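Long-range contact in SspB protein (Streptomyces clavuligerus, PDB 6JUF), which is probably a metal-binding DNase of a bacterial anti-phage defence system that senses phosphorothioate-modified DNA: residues M60-E72 and L113-W127. Residues are numbered along the deposited sequence; the frame is centred on the assembly and turned at random.
Sequences MRYWSRAFKLTRE and LHWWLLSSRPGTKSW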
loop_
_atom_site.group_PDB
_atom_site.type_symbol
_atom_site.label_atom_id
_atom_site.label_comp_id
_atom_site.label_asym_id
_atom_site.label_seq_id
_atom_site.Cartn_x
_atom_site.Cartn_y
_atom_site.Cartn_z
ATOM N N MET B 60 11.639 -3.702 -12.041
ATOM C CA MET B 60 10.458 -4.575 -11.881
ATOM C C MET B 60 10.846 -6.074 -11.965
ATOM O O MET B 60 10.420 -6.880 -11.135
ATOM C CB MET B 60 9.426 -4.220 -12.955
ATOM C CG MET B 60 8.139 -5.045 -12.905
ATOM S SD MET B 60 7.120 -4.610 -14.308
ATOM C CE MET B 60 5.469 -4.894 -13.687
ATOM N N ARG B 61 11.681 -6.409 -12.963
ATOM C CA ARG B 61 12.217 -7.754 -13.116
ATOM C C ARG B 61 12.996 -8.192 -11.864
ATOM O O ARG B 61 12.789 -9.316 -11.343
ATOM C CB ARG B 61 13.120 -7.739 -14.358
ATOM C CG ARG B 61 13.882 -9.058 -14.655
ATOM C CD ARG B 61 14.835 -8.812 -15.824
ATOM N NE ARG B 61 15.651 -9.967 -16.065
ATOM C CZ ARG B 61 16.439 -10.078 -17.136
ATOM N NH1 ARG B 61 16.448 -9.074 -18.037
ATOM N NH2 ARG B 61 17.187 -11.164 -17.297
ATOM N N TYR B 62 13.879 -7.297 -11.377
ATOM C CA TYR B 62 14.712 -7.538 -10.215
ATOM C C TYR B 62 13.847 -7.887 -8.982
ATOM O O TYR B 62 14.093 -8.841 -8.277
ATOM C CB TYR B 62 15.642 -6.328 -9.945
ATOM C CG TYR B 62 16.296 -6.480 -8.586
ATOM C CD1 TYR B 62 17.443 -7.265 -8.404
ATOM C CD2 TYR B 62 15.704 -5.847 -7.456
ATOM C CE1 TYR B 62 17.971 -7.451 -7.131
ATOM C CE2 TYR B 62 16.267 -6.021 -6.181
ATOM C CZ TYR B 62 17.405 -6.844 -6.048
ATOM O OH TYR B 62 17.927 -7.049 -4.793
ATOM N N TRP B 63 12.816 -7.082 -8.763
ATOM C CA TRP B 63 12.002 -7.231 -7.545
ATOM C C TRP B 63 11.287 -8.564 -7.585
ATOM O O TRP B 63 11.155 -9.237 -6.559
ATOM C CB TRP B 63 11.058 -6.067 -7.270
ATOM C CG TRP B 63 11.773 -4.900 -6.703
ATOM C CD1 TRP B 63 11.836 -3.610 -7.209
ATOM C CD2 TRP B 63 12.542 -4.884 -5.444
ATOM N NE1 TRP B 63 12.627 -2.796 -6.368
ATOM C CE2 TRP B 63 13.059 -3.512 -5.291
ATOM C CE3 TRP B 63 12.810 -5.835 -4.437
ATOM C CZ2 TRP B 63 13.858 -3.141 -4.200
ATOM C CZ3 TRP B 63 13.611 -5.435 -3.342
ATOM C CH2 TRP B 63 14.112 -4.132 -3.239
ATOM N N SER B 64 10.783 -8.961 -8.753
ATOM C CA SER B 64 10.131 -10.302 -8.822
ATOM C C SER B 64 11.109 -11.436 -8.475
ATOM O O SER B 64 10.716 -12.336 -7.729
ATOM C CB SER B 64 9.626 -10.550 -10.230
ATOM O OG SER B 64 8.390 -9.879 -10.347
ATOM N N ARG B 65 12.355 -11.398 -8.996
ATOM C CA ARG B 65 13.376 -12.413 -8.691
ATOM C C ARG B 65 13.719 -12.347 -7.187
ATOM O O ARG B 65 13.836 -13.357 -6.510
ATOM C CB ARG B 65 14.585 -12.116 -9.570
ATOM C CG ARG B 65 15.684 -13.160 -9.795
ATOM C CD ARG B 65 16.533 -12.663 -10.982
ATOM N NE ARG B 65 17.525 -11.531 -10.751
ATOM C CZ ARG B 65 17.784 -10.481 -11.575
ATOM N NH1 ARG B 65 17.095 -10.292 -12.710
ATOM N NH2 ARG B 65 18.689 -9.581 -11.262
ATOM N N ALA B 66 13.880 -11.116 -6.704
ATOM C CA ALA B 66 14.405 -10.913 -5.298
ATOM C C ALA B 66 13.399 -11.395 -4.275
ATOM O O ALA B 66 13.735 -11.898 -3.202
ATOM C CB ALA B 66 14.709 -9.413 -5.084
ATOM N N PHE B 67 12.126 -11.225 -4.600
ATOM C CA PHE B 67 11.048 -11.684 -3.664
ATOM C C PHE B 67 10.740 -13.177 -3.893
ATOM O O PHE B 67 9.825 -13.717 -3.266
ATOM C CB PHE B 67 9.752 -10.838 -3.795
ATOM C CG PHE B 67 9.833 -9.520 -3.061
ATOM C CD1 PHE B 67 9.956 -9.498 -1.664
ATOM C CD2 PHE B 67 9.815 -8.326 -3.760
ATOM C CE1 PHE B 67 10.027 -8.282 -0.996
ATOM C CE2 PHE B 67 9.916 -7.121 -3.114
ATOM C CZ PHE B 67 10.037 -7.068 -1.717
ATOM N N LYS B 68 11.515 -13.847 -4.740
ATOM C CA LYS B 68 11.346 -15.300 -4.988
ATOM C C LYS B 68 10.045 -15.592 -5.699
ATOM O O LYS B 68 9.436 -16.677 -5.546
ATOM C CB LYS B 68 11.538 -16.160 -3.712
ATOM C CG LYS B 68 12.755 -15.806 -2.852
ATOM C CD LYS B 68 14.096 -15.815 -3.544
ATOM C CE LYS B 68 15.279 -16.035 -2.585
ATOM N NZ LYS B 68 15.318 -15.024 -1.500
ATOM N N LEU B 69 9.593 -14.612 -6.489
ATOM C CA LEU B 69 8.354 -14.720 -7.247
ATOM C C LEU B 69 8.627 -15.177 -8.662
ATOM O O LEU B 69 7.720 -15.661 -9.352
ATOM C CB LEU B 69 7.599 -13.368 -7.255
ATOM C CG LEU B 69 7.192 -12.883 -5.843
ATOM C CD1 LEU B 69 6.723 -11.441 -5.938
ATOM C CD2 LEU B 69 6.050 -13.676 -5.213
ATOM N N THR B 70 9.875 -15.016 -9.116
ATOM C CA THR B 70 10.317 -15.628 -10.367
ATOM C C THR B 70 11.674 -16.231 -10.162
ATOM O O THR B 70 12.355 -15.908 -9.169
ATOM C CB THR B 70 10.511 -14.599 -11.484
ATOM O OG1 THR B 70 11.436 -13.565 -11.031
ATOM C CG2 THR B 70 9.170 -13.956 -11.904
ATOM N N ARG B 71 11.998 -17.172 -11.081
ATOM C CA ARG B 71 13.368 -17.643 -11.260
ATOM C C ARG B 71 13.733 -17.293 -12.699
ATOM O O ARG B 71 12.833 -17.160 -13.545
ATOM C CB ARG B 71 13.490 -19.168 -11.045
ATOM C CG ARG B 71 13.634 -19.680 -9.598
ATOM C CD ARG B 71 15.177 -19.877 -9.440
ATOM N NE ARG B 71 15.316 -20.823 -8.445
ATOM C CZ ARG B 71 16.371 -21.101 -7.741
ATOM N NH1 ARG B 71 17.522 -20.479 -7.984
ATOM N NH2 ARG B 71 16.219 -22.028 -6.804
ATOM N N GLU B 72 15.014 -17.184 -13.008
ATOM C CA GLU B 72 15.433 -16.909 -14.349
ATOM C C GLU B 72 16.368 -18.046 -14.843
ATOM O O GLU B 72 17.127 -18.665 -14.073
ATOM C CB GLU B 72 16.139 -15.525 -14.449
ATOM C CG GLU B 72 15.225 -14.361 -14.086
ATOM C CD GLU B 72 15.869 -13.036 -14.366
ATOM O OE1 GLU B 72 16.985 -12.967 -14.931
ATOM O OE2 GLU B 72 15.260 -12.032 -13.962
ATOM N N LEU B 113 6.661 -11.565 2.518
ATOM C CA LEU B 113 7.499 -11.095 1.396
ATOM C C LEU B 113 8.870 -10.640 1.877
ATOM O O LEU B 113 9.879 -10.921 1.246
ATOM C CB LEU B 113 6.788 -9.999 0.581
ATOM C CG LEU B 113 5.696 -10.578 -0.378
ATOM C CD1 LEU B 113 4.773 -9.428 -0.796
ATOM C CD2 LEU B 113 6.317 -11.284 -1.572
ATOM N N HIS B 114 8.898 -9.937 3.032
ATOM C CA HIS B 114 10.149 -9.502 3.645
ATOM C C HIS B 114 11.032 -10.703 3.980
ATOM O O HIS B 114 12.228 -10.743 3.661
ATOM C CB HIS B 114 9.834 -8.637 4.887
ATOM C CG HIS B 114 11.044 -8.265 5.653
ATOM N ND1 HIS B 114 11.346 -8.768 6.903
ATOM C CD2 HIS B 114 12.068 -7.400 5.317
ATOM C CE1 HIS B 114 12.522 -8.205 7.311
ATOM N NE2 HIS B 114 12.964 -7.410 6.323
ATOM N N TRP B 115 10.410 -11.745 4.545
ATOM C CA TRP B 115 11.119 -12.986 4.831
ATOM C C TRP B 115 11.692 -13.589 3.532
ATOM O O TRP B 115 12.861 -13.995 3.471
ATOM C CB TRP B 115 10.138 -13.957 5.512
ATOM C CG TRP B 115 10.796 -15.306 5.807
ATOM C CD1 TRP B 115 10.580 -16.528 5.138
ATOM C CD2 TRP B 115 11.852 -15.588 6.809
ATOM N NE1 TRP B 115 11.354 -17.513 5.664
ATOM C CE2 TRP B 115 12.140 -17.019 6.703
ATOM C CE3 TRP B 115 12.492 -14.824 7.807
ATOM C CZ2 TRP B 115 13.116 -17.632 7.476
ATOM C CZ3 TRP B 115 13.467 -15.475 8.573
ATOM C CH2 TRP B 115 13.767 -16.852 8.387
ATOM N N TRP B 116 10.873 -13.568 2.453
ATOM C CA TRP B 116 11.351 -14.135 1.189
ATOM C C TRP B 116 12.475 -13.361 0.567
ATOM O O TRP B 116 13.397 -13.944 0.016
ATOM C CB TRP B 116 10.235 -14.288 0.179
ATOM C CG TRP B 116 9.259 -15.393 0.561
ATOM C CD1 TRP B 116 9.408 -16.386 1.572
ATOM C CD2 TRP B 116 7.960 -15.671 -0.065
ATOM N NE1 TRP B 116 8.294 -17.209 1.603
ATOM C CE2 TRP B 116 7.378 -16.827 0.663
ATOM C CE3 TRP B 116 7.216 -15.075 -1.076
ATOM C CZ2 TRP B 116 6.117 -17.362 0.318
ATOM C CZ3 TRP B 116 5.979 -15.623 -1.418
ATOM C CH2 TRP B 116 5.407 -16.724 -0.711
ATOM N N LEU B 117 12.465 -12.033 0.781
ATOM C CA LEU B 117 13.517 -11.174 0.220
ATOM C C LEU B 117 14.891 -11.545 0.873
ATOM O O LEU B 117 15.902 -11.586 0.216
ATOM C CB LEU B 117 13.207 -9.692 0.471
ATOM C CG LEU B 117 14.254 -8.674 -0.022
ATOM C CD1 LEU B 117 14.534 -8.783 -1.566
ATOM C CD2 LEU B 117 13.838 -7.262 0.325
ATOM N N LEU B 118 14.846 -11.819 2.165
ATOM C CA LEU B 118 16.059 -12.109 2.961
ATOM C C LEU B 118 16.481 -13.575 2.829
ATOM O O LEU B 118 17.594 -13.965 3.142
ATOM C CB LEU B 118 15.821 -11.733 4.428
ATOM C CG LEU B 118 15.660 -10.262 4.764
ATOM C CD1 LEU B 118 15.236 -10.132 6.210
ATOM C CD2 LEU B 118 16.944 -9.472 4.470
ATOM N N SER B 119 15.546 -14.388 2.340
ATOM C CA SER B 119 15.699 -15.859 2.387
ATOM C C SER B 119 16.888 -16.387 1.592
ATOM O O SER B 119 17.157 -15.899 0.511
ATOM C CB SER B 119 14.414 -16.536 1.870
ATOM O OG SER B 119 14.481 -17.930 1.985
ATOM N N SER B 120 17.561 -17.400 2.146
ATOM C CA SER B 120 18.662 -18.045 1.452
ATOM C C SER B 120 18.658 -19.507 1.891
ATOM O O SER B 120 18.480 -19.830 3.077
ATOM C CB SER B 120 19.969 -17.375 1.846
ATOM O OG SER B 120 21.037 -17.991 1.197
ATOM N N ARG B 121 18.786 -20.384 0.913
ATOM C CA ARG B 121 18.975 -21.819 1.187
ATOM C C ARG B 121 19.791 -22.387 0.040
ATOM O O ARG B 121 19.942 -21.717 -0.994
ATOM C CB ARG B 121 17.618 -22.524 1.328
ATOM C CG ARG B 121 17.321 -23.409 0.127
ATOM C CD ARG B 121 16.002 -23.145 -0.585
ATOM N NE ARG B 121 15.015 -22.479 0.249
ATOM C CZ ARG B 121 14.324 -23.076 1.204
ATOM N NH1 ARG B 121 14.503 -24.382 1.424
ATOM N NH2 ARG B 121 13.455 -22.375 1.956
ATOM N N PRO B 122 20.302 -23.632 0.181
ATOM C CA PRO B 122 21.093 -24.171 -0.918
ATOM C C PRO B 122 20.245 -24.265 -2.171
ATOM O O PRO B 122 19.112 -24.780 -2.164
ATOM C CB PRO B 122 21.503 -25.574 -0.407
ATOM C CG PRO B 122 21.439 -25.455 1.089
ATOM C CD PRO B 122 20.348 -24.481 1.395
ATOM N N GLY B 123 20.780 -23.718 -3.240
ATOM C CA GLY B 123 20.077 -23.687 -4.522
ATOM C C GLY B 123 19.200 -22.439 -4.719
ATOM O O GLY B 123 18.756 -22.172 -5.848
ATOM N N THR B 124 18.974 -21.650 -3.667
ATOM C CA THR B 124 18.185 -20.383 -3.743
ATOM C C THR B 124 18.664 -19.285 -2.792
ATOM O O THR B 124 18.062 -19.030 -1.748
ATOM C CB THR B 124 16.661 -20.626 -3.535
ATOM O OG1 THR B 124 16.236 -21.770 -4.266
ATOM C CG2 THR B 124 15.799 -19.390 -3.970
ATOM N N LYS B 125 19.792 -18.664 -3.156
ATOM C CA LYS B 125 20.412 -17.631 -2.326
ATOM C C LYS B 125 19.602 -16.330 -2.455
ATOM O O LYS B 125 18.754 -16.167 -3.355
ATOM C CB LYS B 125 21.858 -17.387 -2.791
ATOM C CG LYS B 125 22.864 -18.414 -2.352
ATOM C CD LYS B 125 24.218 -18.096 -3.009
ATOM C CE LYS B 125 25.310 -18.866 -2.278
ATOM N NZ LYS B 125 26.658 -18.497 -2.795
ATOM N N SER B 126 19.868 -15.364 -1.594
ATOM C CA SER B 126 19.209 -14.046 -1.657
ATOM C C SER B 126 19.812 -13.172 -2.773
ATOM O O SER B 126 20.999 -13.206 -3.044
ATOM C CB SER B 126 19.404 -13.362 -0.315
ATOM O OG SER B 126 18.821 -12.040 -0.315
ATOM N N TRP B 127 18.932 -12.395 -3.387
ATOM C CA TRP B 127 19.279 -11.357 -4.376
ATOM C C TRP B 127 19.514 -10.041 -3.745
ATOM O O TRP B 127 19.735 -9.073 -4.477
ATOM C CB TRP B 127 18.196 -11.239 -5.473
ATOM C CG TRP B 127 18.115 -12.477 -6.290
ATOM C CD1 TRP B 127 17.189 -13.546 -6.191
ATOM C CD2 TRP B 127 19.062 -12.881 -7.315
ATOM N NE1 TRP B 127 17.529 -14.547 -7.069
ATOM C CE2 TRP B 127 18.644 -14.199 -7.766
ATOM C CE3 TRP B 127 20.225 -12.315 -7.847
ATOM C CZ2 TRP B 127 19.327 -14.880 -8.722
ATOM C CZ3 TRP B 127 20.900 -13.029 -8.824
ATOM C CH2 TRP B 127 20.464 -14.278 -9.240
HETATM O O HOH W 1 16.165 -12.414 -2.405
#
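Lys68 turns its ammonium to the C-terminal end of helix 107-118, reaching Trp116 O in the last turn and Ser119 O just beyond it. NZ lies 2.7 Å from Trp116 O, nearly in line with that C=O, and 2.9 Å from Ser119 O; bends at chi2 and chi4 fold the chain back to meet both. Lysine suits the spot, since its charge should be eased by the negative end of the helix dipole. One water makes four bonds, accepting from Lys68 NZ and Trp127 N while donating to Ala66 O and Leu117 O. Lys68, at positive phi, is the C-prime residue of the Schellman motif that ends helix 57-66, which puts its side chain where the other helix ends.

Beside these bonds the packing is close. Small Ala66 lets Leu117 CD1 come within 3.6 Å of its CB, and its carbonyl receives the CA-H of Leu117. The Phe67 ring meets Leu113 O with its edge, CD1 3.2 Å away, and fills the angle between Leu113 and Leu117. Trp127 lays one indole face against Arg65: Arg65 CG makes a CH-pi contact over the five-membered ring, and the guanidinium, 74° from the ring plane, stands over the six-membered ring as a cation-pi partner. Glu72 holds that guanidinium through a salt bridge from NH1. Tyr62 OH donates to Trp127 O from above the carbonyl plane.

The looser, partly exposed side is the type II turn 121-124, held chiefly by polar groups: Arg71 grips Gly123 O end-on with NH1 and NH2, and Thr124 CG2 covers one guanidinium face. Glycine tolerates the positive phi here.

The axes of 60-66 and 113-118 cross at 92°, 10.1 Å apart at closest approach. Helix 24-34 backs Phe67, helix 89-95 covers Leu69 and Leu113, and strand 70-74 pairs with strand 83-87.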